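Local coordinates for protein dimethyl-sulfide monooxygenase (Hyphomicrobium sulfonivorans, PDB 6AK1) that oxidises dimethyl sulfide to methanethiol and formaldehyde as the large subunit of an FMN- and NADH-dependent monooxygenase, the first step in degrading this compound, at residues A[246-251]-A[383-388]; A[279-284]-A[367-372]; A[107-112]-A[135-140]. One frame throughout, in Å; residues are numbered along the deposited sequence.

Contact 1: residues A[246-251]-A[383-388]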
ATOM      1  N   ILE A 246       2.698  -6.874  -4.757  1.00 26.84           N
ATOM      2  CA  ILE A 246       2.405  -8.253  -5.112  1.00 24.45           C
ATOM      3  C   ILE A 246       2.811  -9.191  -3.986  1.00 24.99           C
ATOM      4  O   ILE A 246       3.656  -8.886  -3.140  1.00 25.46           O
ATOM      5  CB  ILE A 246       3.087  -8.685  -6.425  1.00 25.81           C
ATOM      6  CG1 ILE A 246       4.614  -8.640  -6.286  1.00 26.33           C
ATOM      7  CG2 ILE A 246       2.606  -7.843  -7.591  1.00 23.63           C
ATOM      8  CD1 ILE A 246       5.328  -9.367  -7.404  1.00 23.16           C
ATOM      9  N   LEU A 247       2.193 -10.363  -3.999  1.00 26.52           N
ATOM     10  CA  LEU A 247       2.509 -11.451  -3.085  1.00 31.66           C
ATOM     11  C   LEU A 247       3.067 -12.597  -3.921  1.00 30.15           C
ATOM     12  O   LEU A 247       2.335 -13.202  -4.708  1.00 30.61           O
ATOM     13  CB  LEU A 247       1.264 -11.872  -2.311  1.00 34.49           C
ATOM     14  CG  LEU A 247       1.440 -13.003  -1.312  1.00 39.53           C
ATOM     15  CD1 LEU A 247       2.538 -12.637  -0.333  1.00 36.31           C
ATOM     16  CD2 LEU A 247       0.119 -13.265  -0.587  1.00 38.59           C
ATOM     17  N   THR A 248       4.364 -12.876  -3.790  1.00 30.71           N
ATOM     18  CA  THR A 248       4.974 -13.985  -4.516  1.00 31.08           C
ATOM     19  C   THR A 248       5.860 -14.804  -3.586  1.00 31.65           C
ATOM     20  O   THR A 248       6.566 -14.250  -2.735  1.00 27.42           O
ATOM     21  CB  THR A 248       5.783 -13.496  -5.731  1.00 33.09           C
ATOM     22  OG1 THR A 248       6.500 -14.601  -6.301  1.00 31.85           O
ATOM     23  CG2 THR A 248       6.751 -12.386  -5.343  1.00 27.28           C
ATOM     24  N   THR A 249       5.822 -16.132  -3.757  1.00 28.43           N
ATOM     25  CA  THR A 249       6.441 -17.048  -2.811  1.00 28.82           C
ATOM     26  C   THR A 249       7.724 -17.672  -3.324  1.00 27.16           C
ATOM     27  O   THR A 249       8.385 -18.387  -2.569  1.00 31.68           O
ATOM     28  CB  THR A 249       5.451 -18.153  -2.399  1.00 34.85           C
ATOM     29  OG1 THR A 249       4.944 -18.832  -3.557  1.00 31.69           O
ATOM     30  CG2 THR A 249       4.285 -17.556  -1.628  1.00 35.80           C
ATOM     31  N   SER A 250       8.098 -17.431  -4.577  1.00 27.81           N
ATOM     32  CA  SER A 250       9.380 -17.931  -5.055  1.00 31.65           C
ATOM     33  C   SER A 250       9.867 -17.033  -6.181  1.00 29.12           C
ATOM     34  O   SER A 250       9.077 -16.355  -6.844  1.00 29.46           O
ATOM     35  CB  SER A 250       9.285 -19.389  -5.527  1.00 30.08           C
ATOM     36  OG  SER A 250       8.591 -19.480  -6.762  1.00 35.26           O
ATOM     37  N   VAL A 251      11.189 -17.043  -6.387  1.00 27.27           N
ATOM     38  CA  VAL A 251      11.784 -16.282  -7.484  1.00 31.31           C
ATOM     39  C   VAL A 251      11.214 -16.747  -8.813  1.00 34.67           C
ATOM     40  O   VAL A 251      10.928 -15.936  -9.708  1.00 29.24           O
ATOM     41  CB  VAL A 251      13.322 -16.406  -7.453  1.00 33.86           C
ATOM     42  CG1 VAL A 251      13.940 -15.747  -8.688  1.00 32.52           C
ATOM     43  CG2 VAL A 251      13.882 -15.786  -6.176  1.00 33.91           C
ATOM     44  N   GLU A 383      18.962  -9.224  -4.359  1.00 28.77           N
ATOM     45  CA  GLU A 383      19.335  -9.003  -5.754  1.00 31.03           C
ATOM     46  C   GLU A 383      18.752 -10.066  -6.673  1.00 29.02           C
ATOM     47  O   GLU A 383      18.488  -9.786  -7.846  1.00 29.54           O
ATOM     48  CB  GLU A 383      20.855  -8.970  -5.903  1.00 31.34           C
ATOM     49  CG  GLU A 383      21.480  -7.744  -5.265  1.00 29.48           C
ATOM     50  CD  GLU A 383      22.888  -7.497  -5.774  1.00 35.09           C
ATOM     51  OE1 GLU A 383      23.041  -6.730  -6.748  1.00 32.77           O
ATOM     52  OE2 GLU A 383      23.841  -8.084  -5.209  1.00 32.96           O
ATOM     53  N   ARG A 384      18.537 -11.257  -6.157  1.00 27.06           N
ATOM     54  CA  ARG A 384      17.952 -12.315  -6.933  1.00 32.27           C
ATOM     55  C   ARG A 384      16.475 -12.019  -7.221  1.00 32.96           C
ATOM     56  O   ARG A 384      16.055 -12.178  -8.322  1.00 28.99           O
ATOM     57  CB  ARG A 384      18.117 -13.668  -6.261  1.00 32.36           C
ATOM     58  CG  ARG A 384      18.606 -14.780  -7.129  1.00 38.11           C
ATOM     59  CD  ARG A 384      18.391 -16.123  -6.477  1.00 38.80           C
ATOM     60  NE  ARG A 384      17.684 -17.035  -7.341  1.00 40.12           N
ATOM     61  CZ  ARG A 384      16.896 -18.009  -6.938  1.00 41.65           C
ATOM     62  NH1 ARG A 384      16.688 -18.218  -5.663  1.00 39.13           N
ATOM     63  NH2 ARG A 384      16.312 -18.765  -7.816  1.00 41.18           N
ATOM     64  N   TRP A 385      15.711 -11.590  -6.219  1.00 28.15           N
ATOM     65  CA  TRP A 385      14.312 -11.220  -6.426  1.00 27.80           C
ATOM     66  C   TRP A 385      14.187 -10.057  -7.402  1.00 23.39           C
ATOM     67  O   TRP A 385      13.251 -10.010  -8.202  1.00 26.50           O
ATOM     68  CB  TRP A 385      13.644 -10.837  -5.108  1.00 25.88           C
ATOM     69  CG  TRP A 385      13.372 -11.937  -4.120  1.00 24.61           C
ATOM     70  CD1 TRP A 385      14.065 -12.182  -2.973  1.00 21.83           C
ATOM     71  CD2 TRP A 385      12.294 -12.883  -4.147  1.00 23.92           C
ATOM     72  NE1 TRP A 385      13.501 -13.229  -2.293  1.00 25.08           N
ATOM     73  CE2 TRP A 385      12.421 -13.691  -3.001  1.00 25.76           C
ATOM     74  CE3 TRP A 385      11.251 -13.145  -5.046  1.00 24.90           C
ATOM     75  CZ2 TRP A 385      11.540 -14.734  -2.717  1.00 23.77           C
ATOM     76  CZ3 TRP A 385      10.371 -14.172  -4.759  1.00 22.51           C
ATOM     77  CH2 TRP A 385      10.517 -14.953  -3.599  1.00 26.37           C
ATOM     78  N   VAL A 386      15.106  -9.099  -7.342  1.00 26.92           N
ATOM     79  CA  VAL A 386      14.987  -7.922  -8.192  1.00 28.46           C
ATOM     80  C   VAL A 386      15.409  -8.247  -9.617  1.00 30.17           C
ATOM     81  O   VAL A 386      14.653  -8.024 -10.566  1.00 31.00           O
ATOM     82  CB  VAL A 386      15.798  -6.747  -7.612  1.00 26.75           C
ATOM     83  CG1 VAL A 386      15.888  -5.623  -8.630  1.00 24.61           C
ATOM     84  CG2 VAL A 386      15.145  -6.232  -6.328  1.00 24.07           C
ATOM     85  N   ASP A 387      16.606  -8.808  -9.783  1.00 29.47           N
ATOM     86  CA  ASP A 387      17.151  -9.025 -11.118  1.00 31.39           C
ATOM     87  C   ASP A 387      16.563 -10.275 -11.764  1.00 28.47           C
ATOM     88  O   ASP A 387      16.094 -10.231 -12.903  1.00 25.86           O
ATOM     89  CB  ASP A 387      18.678  -9.098 -11.040  1.00 30.92           C
ATOM     90  CG  ASP A 387      19.289  -7.814 -10.481  1.00 33.23           C
ATOM     91  OD1 ASP A 387      18.758  -6.727 -10.801  1.00 33.96           O
ATOM     92  OD2 ASP A 387      20.278  -7.885  -9.717  1.00 34.01           O
ATOM     93  N   GLU A 388      16.555 -11.390 -11.044  1.00 29.34           N
ATOM     94  CA  GLU A 388      15.994 -12.616 -11.599  1.00 33.48           C
ATOM     95  C   GLU A 388      14.467 -12.603 -11.556  1.00 32.48           C
ATOM     96  O   GLU A 388      13.813 -12.967 -12.537  1.00 33.31           O
ATOM     97  CB  GLU A 388      16.556 -13.825 -10.845  1.00 32.34           C
ATOM     98  CG  GLU A 388      16.239 -15.167 -11.453  1.00 37.81           C
ATOM     99  CD  GLU A 388      16.973 -16.308 -10.751  1.00 42.20           C
ATOM    100  OE1 GLU A 388      16.391 -17.409 -10.673  1.00 39.49           O
ATOM    101  OE2 GLU A 388      18.122 -16.097 -10.279  1.00 45.24           O
TER

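Contact 2: residues A[279-284]-A[367-372]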
ATOM      1  N   MET A 279       7.232  -6.377  -3.739  1.00 22.20           N
ATOM      2  CA  MET A 279       6.778  -7.653  -3.220  1.00 24.81           C
ATOM      3  C   MET A 279       6.861  -7.645  -1.703  1.00 21.81           C
ATOM      4  O   MET A 279       7.725  -7.002  -1.114  1.00 21.69           O
ATOM      5  CB  MET A 279       7.603  -8.819  -3.781  1.00 23.24           C
ATOM      6  CG  MET A 279       9.094  -8.733  -3.467  1.00 24.59           C
ATOM      7  SD  MET A 279      10.027 -10.200  -3.955  1.00 24.57           S
ATOM      8  CE  MET A 279       9.679 -11.307  -2.581  1.00 22.76           C
ATOM      9  N   LEU A 280       5.947  -8.364  -1.079  1.00 21.62           N
ATOM     10  CA  LEU A 280       5.987  -8.549   0.361  1.00 21.99           C
ATOM     11  C   LEU A 280       7.173  -9.438   0.732  1.00 23.37           C
ATOM     12  O   LEU A 280       7.427 -10.458   0.084  1.00 23.77           O
ATOM     13  CB  LEU A 280       4.669  -9.156   0.844  1.00 18.37           C
ATOM     14  CG  LEU A 280       4.616  -9.678   2.284  1.00 24.75           C
ATOM     15  CD1 LEU A 280       4.743  -8.506   3.222  1.00 22.99           C
ATOM     16  CD2 LEU A 280       3.321 -10.414   2.538  1.00 19.55           C
ATOM     17  N   LEU A 281       7.909  -9.034   1.767  1.00 19.47           N
ATOM     18  CA  LEU A 281       9.076  -9.764   2.240  1.00 22.06           C
ATOM     19  C   LEU A 281       9.336  -9.374   3.685  1.00 24.50           C
ATOM     20  O   LEU A 281       9.206  -8.197   4.050  1.00 22.52           O
ATOM     21  CB  LEU A 281      10.324  -9.473   1.400  1.00 19.79           C
ATOM     22  CG  LEU A 281      11.597 -10.264   1.739  1.00 23.92           C
ATOM     23  CD1 LEU A 281      11.433 -11.787   1.453  1.00 24.91           C
ATOM     24  CD2 LEU A 281      12.752  -9.722   0.948  1.00 19.84           C
ATOM     25  N   THR A 282       9.694 -10.367   4.498  1.00 23.11           N
ATOM     26  CA  THR A 282      10.134 -10.169   5.875  1.00 22.99           C
ATOM     27  C   THR A 282      11.588 -10.603   5.990  1.00 23.78           C
ATOM     28  O   THR A 282      11.923 -11.751   5.681  1.00 25.54           O
ATOM     29  CB  THR A 282       9.268 -10.970   6.846  1.00 24.30           C
ATOM     30  OG1 THR A 282       7.892 -10.626   6.641  1.00 25.41           O
ATOM     31  CG2 THR A 282       9.687 -10.684   8.294  1.00 21.32           C
ATOM     32  N   VAL A 283      12.438  -9.703   6.465  1.00 23.17           N
ATOM     33  CA  VAL A 283      13.867  -9.943   6.587  1.00 22.25           C
ATOM     34  C   VAL A 283      14.221  -9.991   8.069  1.00 25.31           C
ATOM     35  O   VAL A 283      13.999  -9.016   8.798  1.00 24.91           O
ATOM     36  CB  VAL A 283      14.680  -8.862   5.860  1.00 19.99           C
ATOM     37  CG1 VAL A 283      16.187  -9.067   6.092  1.00 20.77           C
ATOM     38  CG2 VAL A 283      14.347  -8.866   4.380  1.00 22.90           C
ATOM     39  N   ILE A 284      14.763 -11.124   8.512  1.00 24.22           N
ATOM     40  CA  ILE A 284      15.387 -11.251   9.824  1.00 25.48           C
ATOM     41  C   ILE A 284      16.887 -11.361   9.591  1.00 28.76           C
ATOM     42  O   ILE A 284      17.350 -12.302   8.926  1.00 27.64           O
ATOM     43  CB  ILE A 284      14.875 -12.476  10.606  1.00 26.82           C
ATOM     44  CG1 ILE A 284      13.343 -12.603  10.549  1.00 29.00           C
ATOM     45  CG2 ILE A 284      15.390 -12.445  12.061  1.00 22.54           C
ATOM     46  CD1 ILE A 284      12.604 -11.667  11.474  1.00 28.70           C
ATOM     47  N   LEU A 367       1.666 -14.777   4.795  1.00 33.22           N
ATOM     48  CA  LEU A 367       1.631 -15.523   3.545  1.00 34.33           C
ATOM     49  C   LEU A 367       2.738 -15.089   2.600  1.00 31.43           C
ATOM     50  O   LEU A 367       2.710 -15.448   1.420  1.00 33.45           O
ATOM     51  CB  LEU A 367       0.266 -15.367   2.869  1.00 30.60           C
ATOM     52  CG  LEU A 367      -0.910 -16.040   3.570  1.00 28.05           C
ATOM     53  CD1 LEU A 367      -2.238 -15.668   2.891  1.00 27.44           C
ATOM     54  CD2 LEU A 367      -0.703 -17.531   3.576  1.00 30.69           C
ATOM     55  N   GLY A 368       3.710 -14.321   3.088  1.00 27.49           N
ATOM     56  CA  GLY A 368       4.822 -13.899   2.275  1.00 23.92           C
ATOM     57  C   GLY A 368       6.103 -14.609   2.662  1.00 28.08           C
ATOM     58  O   GLY A 368       6.209 -15.225   3.727  1.00 24.02           O
ATOM     59  N   PRO A 369       7.110 -14.516   1.801  1.00 23.63           N
ATOM     60  CA  PRO A 369       8.386 -15.173   2.090  1.00 27.79           C
ATOM     61  C   PRO A 369       9.120 -14.517   3.253  1.00 28.18           C
ATOM     62  O   PRO A 369       8.974 -13.322   3.532  1.00 23.04           O
ATOM     63  CB  PRO A 369       9.168 -15.030   0.776  1.00 23.54           C
ATOM     64  CG  PRO A 369       8.540 -13.834   0.094  1.00 25.17           C
ATOM     65  CD  PRO A 369       7.111 -13.797   0.516  1.00 25.86           C
ATOM     66  N   VAL A 370       9.911 -15.331   3.944  1.00 26.87           N
ATOM     67  CA  VAL A 370      10.751 -14.895   5.052  1.00 27.49           C
ATOM     68  C   VAL A 370      12.200 -15.161   4.669  1.00 28.16           C
ATOM     69  O   VAL A 370      12.539 -16.262   4.218  1.00 29.05           O
ATOM     70  CB  VAL A 370      10.381 -15.628   6.353  1.00 27.09           C
ATOM     71  CG1 VAL A 370      11.264 -15.170   7.503  1.00 27.36           C
ATOM     72  CG2 VAL A 370       8.920 -15.413   6.658  1.00 25.92           C
ATOM     73  N   LEU A 371      13.050 -14.159   4.840  1.00 25.29           N
ATOM     74  CA  LEU A 371      14.449 -14.246   4.440  1.00 26.96           C
ATOM     75  C   LEU A 371      15.308 -14.056   5.682  1.00 27.38           C
ATOM     76  O   LEU A 371      15.303 -12.977   6.287  1.00 28.29           O
ATOM     77  CB  LEU A 371      14.765 -13.211   3.361  1.00 24.56           C
ATOM     78  CG  LEU A 371      16.224 -12.919   3.022  1.00 27.66           C
ATOM     79  CD1 LEU A 371      16.998 -14.215   2.667  1.00 25.74           C
ATOM     80  CD2 LEU A 371      16.304 -11.895   1.889  1.00 24.35           C
ATOM     81  N   VAL A 372      16.036 -15.104   6.064  1.00 26.09           N
ATOM     82  CA  VAL A 372      16.852 -15.124   7.275  1.00 25.49           C
ATOM     83  C   VAL A 372      18.308 -15.322   6.867  1.00 25.21           C
ATOM     84  O   VAL A 372      18.616 -16.236   6.097  1.00 26.34           O
ATOM     85  CB  VAL A 372      16.396 -16.238   8.237  1.00 27.07           C
ATOM     86  CG1 VAL A 372      17.284 -16.302   9.461  1.00 23.45           C
ATOM     87  CG2 VAL A 372      14.934 -16.046   8.631  1.00 24.99           C
TER
HETATM   88  O   HOH W   1       6.643 -12.145   4.691  1.00 24.37           O

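Contact 3: residues A[107-112]-A[135-140]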
ATOM      1  N   ILE A 107     -12.413   2.230  -1.581  1.00 28.93           N
ATOM      2  CA  ILE A 107     -13.415   2.906  -2.399  1.00 26.70           C
ATOM      3  C   ILE A 107     -14.808   2.346  -2.165  1.00 27.89           C
ATOM      4  O   ILE A 107     -15.780   2.834  -2.761  1.00 30.16           O
ATOM      5  CB  ILE A 107     -13.025   2.801  -3.886  1.00 30.43           C
ATOM      6  CG1 ILE A 107     -13.187   1.359  -4.385  1.00 29.86           C
ATOM      7  CG2 ILE A 107     -11.579   3.235  -4.085  1.00 26.27           C
ATOM      8  CD1 ILE A 107     -12.729   1.151  -5.831  1.00 29.08           C
ATOM      9  N   THR A 108     -14.936   1.353  -1.283  1.00 27.69           N
ATOM     10  CA  THR A 108     -16.200   0.654  -1.077  1.00 28.87           C
ATOM     11  C   THR A 108     -17.200   1.499  -0.290  1.00 29.10           C
ATOM     12  O   THR A 108     -18.412   1.414  -0.523  1.00 26.56           O
ATOM     13  CB  THR A 108     -15.935  -0.665  -0.332  1.00 33.43           C
ATOM     14  OG1 THR A 108     -14.994  -1.455  -1.065  1.00 38.32           O
ATOM     15  CG2 THR A 108     -17.211  -1.457  -0.140  1.00 31.19           C
ATOM     16  N   PHE A 109     -16.731   2.278   0.676  1.00 27.88           N
ATOM     17  CA  PHE A 109     -17.652   2.957   1.574  1.00 27.84           C
ATOM     18  C   PHE A 109     -17.620   4.470   1.459  1.00 33.01           C
ATOM     19  O   PHE A 109     -18.636   5.115   1.736  1.00 35.07           O
ATOM     20  CB  PHE A 109     -17.361   2.552   3.029  1.00 30.48           C
ATOM     21  CG  PHE A 109     -17.303   1.065   3.238  1.00 30.48           C
ATOM     22  CD1 PHE A 109     -18.457   0.287   3.112  1.00 33.78           C
ATOM     23  CD2 PHE A 109     -16.102   0.438   3.546  1.00 29.81           C
ATOM     24  CE1 PHE A 109     -18.408  -1.094   3.300  1.00 32.96           C
ATOM     25  CE2 PHE A 109     -16.038  -0.935   3.736  1.00 30.17           C
ATOM     26  CZ  PHE A 109     -17.190  -1.707   3.613  1.00 32.64           C
ATOM     27  N   GLU A 110     -16.500   5.054   1.050  1.00 27.00           N
ATOM     28  CA  GLU A 110     -16.347   6.497   1.039  1.00 30.39           C
ATOM     29  C   GLU A 110     -16.652   7.060  -0.344  1.00 26.72           C
ATOM     30  O   GLU A 110     -16.117   6.575  -1.350  1.00 28.13           O
ATOM     31  CB  GLU A 110     -14.938   6.899   1.469  1.00 27.46           C
ATOM     32  CG  GLU A 110     -14.872   8.355   1.878  1.00 29.86           C
ATOM     33  CD  GLU A 110     -13.548   8.721   2.511  1.00 33.99           C
ATOM     34  OE1 GLU A 110     -13.269   9.937   2.594  1.00 28.58           O
ATOM     35  OE2 GLU A 110     -12.798   7.798   2.918  1.00 29.33           O
ATOM     36  N   GLN A 111     -17.494   8.089  -0.381  1.00 22.20           N
ATOM     37  CA  GLN A 111     -17.825   8.761  -1.633  1.00 24.93           C
ATOM     38  C   GLN A 111     -16.566   9.364  -2.260  1.00 23.63           C
ATOM     39  O   GLN A 111     -15.707   9.888  -1.545  1.00 23.58           O
ATOM     40  CB  GLN A 111     -18.865   9.860  -1.390  1.00 24.45           C
ATOM     41  CG  GLN A 111     -20.186   9.394  -0.753  1.00 27.28           C
ATOM     42  CD  GLN A 111     -20.146   9.310   0.787  1.00 32.23           C
ATOM     43  OE1 GLN A 111     -19.080   9.201   1.391  1.00 26.27           O
ATOM     44  NE2 GLN A 111     -21.324   9.353   1.420  1.00 30.24           N
ATOM     45  N   PRO A 112     -16.428   9.324  -3.591  1.00 22.85           N
ATOM     46  CA  PRO A 112     -15.178   9.813  -4.210  1.00 21.13           C
ATOM     47  C   PRO A 112     -14.900  11.290  -3.983  1.00 23.55           C
ATOM     48  O   PRO A 112     -13.736  11.667  -3.797  1.00 23.27           O
ATOM     49  CB  PRO A 112     -15.374   9.496  -5.704  1.00 22.39           C
ATOM     50  CG  PRO A 112     -16.869   9.320  -5.880  1.00 22.76           C
ATOM     51  CD  PRO A 112     -17.359   8.747  -4.580  1.00 22.89           C
ATOM     52  N   VAL A 135      -7.821   0.229  -2.418  1.00 24.23           N
ATOM     53  CA  VAL A 135      -8.293  -1.102  -2.077  1.00 26.79           C
ATOM     54  C   VAL A 135      -9.810  -1.152  -2.209  1.00 34.14           C
ATOM     55  O   VAL A 135     -10.500  -0.125  -2.224  1.00 28.26           O
ATOM     56  CB  VAL A 135      -7.845  -1.551  -0.661  1.00 32.11           C
ATOM     57  CG1 VAL A 135      -6.346  -1.367  -0.480  1.00 27.23           C
ATOM     58  CG2 VAL A 135      -8.596  -0.810   0.424  1.00 31.27           C
ATOM     59  N   SER A 136     -10.319  -2.381  -2.343  1.00 37.72           N
ATOM     60  CA  SER A 136     -11.746  -2.695  -2.288  1.00 43.40           C
ATOM     61  C   SER A 136     -11.972  -3.599  -1.078  1.00 50.96           C
ATOM     62  O   SER A 136     -11.656  -4.795  -1.126  1.00 53.82           O
ATOM     63  CB  SER A 136     -12.227  -3.370  -3.574  1.00 42.02           C
ATOM     64  OG  SER A 136     -11.716  -2.717  -4.734  1.00 49.45           O
ATOM     65  N   SER A 137     -12.512  -3.025   0.004  1.00 46.24           N
ATOM     66  CA  SER A 137     -12.686  -3.745   1.263  1.00 47.75           C
ATOM     67  C   SER A 137     -13.423  -5.063   1.056  1.00 50.26           C
ATOM     68  O   SER A 137     -14.372  -5.152   0.271  1.00 53.99           O
ATOM     69  CB  SER A 137     -13.460  -2.879   2.264  1.00 44.42           C
ATOM     70  OG  SER A 137     -14.000  -3.678   3.313  1.00 46.73           O
ATOM     71  N   TYR A 138     -13.001  -6.088   1.791  1.00 43.25           N
ATOM     72  CA  TYR A 138     -13.613  -7.399   1.636  1.00 47.24           C
ATOM     73  C   TYR A 138     -14.020  -8.074   2.929  1.00 43.37           C
ATOM     74  O   TYR A 138     -14.850  -8.990   2.870  1.00 50.23           O
ATOM     75  CB  TYR A 138     -12.681  -8.346   0.861  1.00 55.65           C
ATOM     76  CG  TYR A 138     -11.442  -8.774   1.614  1.00 56.24           C
ATOM     77  CD1 TYR A 138     -10.352  -7.920   1.737  1.00 53.40           C
ATOM     78  CD2 TYR A 138     -11.358 -10.044   2.192  1.00 58.02           C
ATOM     79  CE1 TYR A 138      -9.214  -8.310   2.429  1.00 58.97           C
ATOM     80  CE2 TYR A 138     -10.222 -10.443   2.890  1.00 53.98           C
ATOM     81  CZ  TYR A 138      -9.153  -9.573   2.999  1.00 54.32           C
ATOM     82  OH  TYR A 138      -8.021  -9.959   3.679  1.00 49.03           O
ATOM     83  N   LEU A 139     -13.494  -7.669   4.086  1.00 40.25           N
ATOM     84  CA  LEU A 139     -13.830  -8.384   5.312  1.00 41.25           C
ATOM     85  C   LEU A 139     -15.290  -8.131   5.689  1.00 41.08           C
ATOM     86  O   LEU A 139     -15.782  -6.998   5.643  1.00 37.82           O
ATOM     87  CB  LEU A 139     -12.882  -7.994   6.451  1.00 34.72           C
ATOM     88  CG  LEU A 139     -11.440  -8.499   6.286  1.00 36.79           C
ATOM     89  CD1 LEU A 139     -10.568  -7.948   7.387  1.00 31.14           C
ATOM     90  CD2 LEU A 139     -11.366 -10.031   6.262  1.00 35.85           C
ATOM     91  N   ASN A 140     -15.976  -9.213   6.069  1.00 40.62           N
ATOM     92  CA  ASN A 140     -17.438  -9.250   6.054  1.00 37.57           C
ATOM     93  C   ASN A 140     -18.057  -8.315   7.089  1.00 34.12           C
ATOM     94  O   ASN A 140     -19.118  -7.734   6.844  1.00 30.93           O
ATOM     95  CB  ASN A 140     -17.895 -10.699   6.266  1.00 40.28           C
ATOM     96  CG  ASN A 140     -19.412 -10.852   6.351  1.00 49.43           C
ATOM     97  OD1 ASN A 140     -19.934 -11.400   7.333  1.00 50.00           O
ATOM     98  ND2 ASN A 140     -20.125 -10.385   5.321  1.00 45.18           N
TER

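Contact 1: residues A[246-251]-A[383-388]
Val251 and Trp385 bring the two backbones nearest, their CA atoms 5.8 Å apart, where the loop 246-251 enters a helix and passes the last turns of helix 375-388, widened to a pi-type turn at 384-388. No hydrogen bond crosses; Val251 carries the contact. With chi1 at 173°, its CG1 is anti to the backbone N and CG2 points back over the indole. Val251 CG2 stands over the Trp385 six-membered ring, 3.9 Å from the centroid and 11° off the normal, a CH-pi contact. Val251 CG2 also lies over a face of the Arg384 guanidinium, 3.7 Å from NH1, while Val251 CG1 meets Glu388 OE1 at 3.6 Å. Arg384 and Glu388, four residues apart on the helix, grip each other side-on in a salt bridge: Arg384 NE gives a hydrogen bond to Glu388 OE2 (3.1 Å) and NH2 one to OE1 (3.2 Å), each reaching its oxygen from above the carboxylate plane. The carbonyl carbon of Thr249 lies at the edge of the indole, and Ser250 C approaches Trp385 CZ3 obliquely at 3.2 Å. Trp385 NE1 is hydrogen-bonded to Glu381, and the indole reaches inward to Met279 on strand 276-284 and Phe394 on strand 393-397, filling the layer between helix 375-388 and the barrel wall beside helix 251-267.

Contact 2: residues A[279-284]-A[367-372]
Leu281 reaches across to Pro369 and Leu371 where strand 276-284 runs parallel to the short strand 370-372, their segment axes 4.8 Å apart at 25°. Leu281 CG is anti to the backbone N (chi1 -176°), which carries its CD1 over to Pro369 CG at 3.8 Å and Leu371 CB at 4.1 Å, the leucine and the proline ring crossing at about a right angle. Met279 CE meets Pro369 CG at 3.9 Å. Leu280 CD2 sits 3.8 Å from the CA of Gly368, where a side chain on the glycine would collide with it. Further along, Val283 and Leu371 share one face of the sheet, while Thr282, Val370, Ile284 and Val372 lie on the other; there Val372 CG2 packs on Ile284 CB at 4.1 Å. Three backbone bonds form the ladder: Thr282 N to Pro369 O, Leu371 N to Thr282 O at 2.8 Å, and Ile284 N to Leu371 O. Thr282 OG1, placed anti to the carbonyl carbon (chi1 -55°), donates to a water at 2.8 Å, which in turn donates to Pro369 O. That carbonyl thus accepts two hydrogen bonds, one from Thr282 N and one from the water, and the buried Thr282 hydroxyl is linked through the water to the Pro369 carbonyl; otherwise the seam relies on the parallel ladder and on apolar side chains.

Contact 3: residues A[107-112]-A[135-140]
Ile107 and Thr108 supply the two hydrogen bonds that tie the loop 107-112 to the segment 135-140. Ile107 N gives a hydrogen bond to Val135 O at 3.1 Å, fairly straight (158°) and nearly in line with the carbonyl. Ser137 N approaches Thr108 OG1 at 3.1 Å, but its angle at hydrogen is only 121°, and this bond is weak. Thr108 OG1 lies anti to the carbonyl carbon (chi1 -56°), which turns it toward the serine backbone and leaves it 3.7 Å from Ser136 CA.

The van der Waals contacts centre on Phe109 and Ser137. Ser137 OG meets the Phe109 ring at its edge, near the ring plane, 3.4 Å from CE2, while Ser137 CB lies 3.5 Å from the same carbon. Thr108 CG2 covers one face, offset toward the rim. The Phe109 side chain also touches Ala142 and Ile146 of helix 140-146. An alanine at Phe109 is likely to leave Ser137 without the ring edge beside it and Thr108 CG2 without a surface to lie against. At the other end, Ile107 CD1 lies 4.1 Å from Ser136 OG.

Both segments leave the C-terminal ends of neighbouring parallel strands, 100-106 and 130-135, the side on which TIM barrels carry their active sites. The Val135 side chain lies about 4 Å from that of Thr104, which probably binds FMN, as in related enzymes, so these loops probably border the flavin pocket of the luciferase-like fold.

How the contacts relate
Contacts 1 and 2 are close neighbours on the same side of the chain's centre, their own centres 10 Å apart. Ile246 O probably accepts a hydrogen bond from Leu280 N at 3.1 Å, and Trp385 CE3 packs on Met279 SD at 3.4 Å, so contact 1 meets strand 276-284 both by a backbone bond from its loop and by packing of its tryptophan. Strand 370-372 also leads directly into helix 375-388. Contact 3 lies across the chain's centre, 29 Å from contact 1 and 27 Å from contact 2 between centres, and touches neither. It alone borders residues that probably bind FMN: the side chains of Ser136 and Tyr158 are about 6 Å apart. Contacts 1 and 2 lie away from that site.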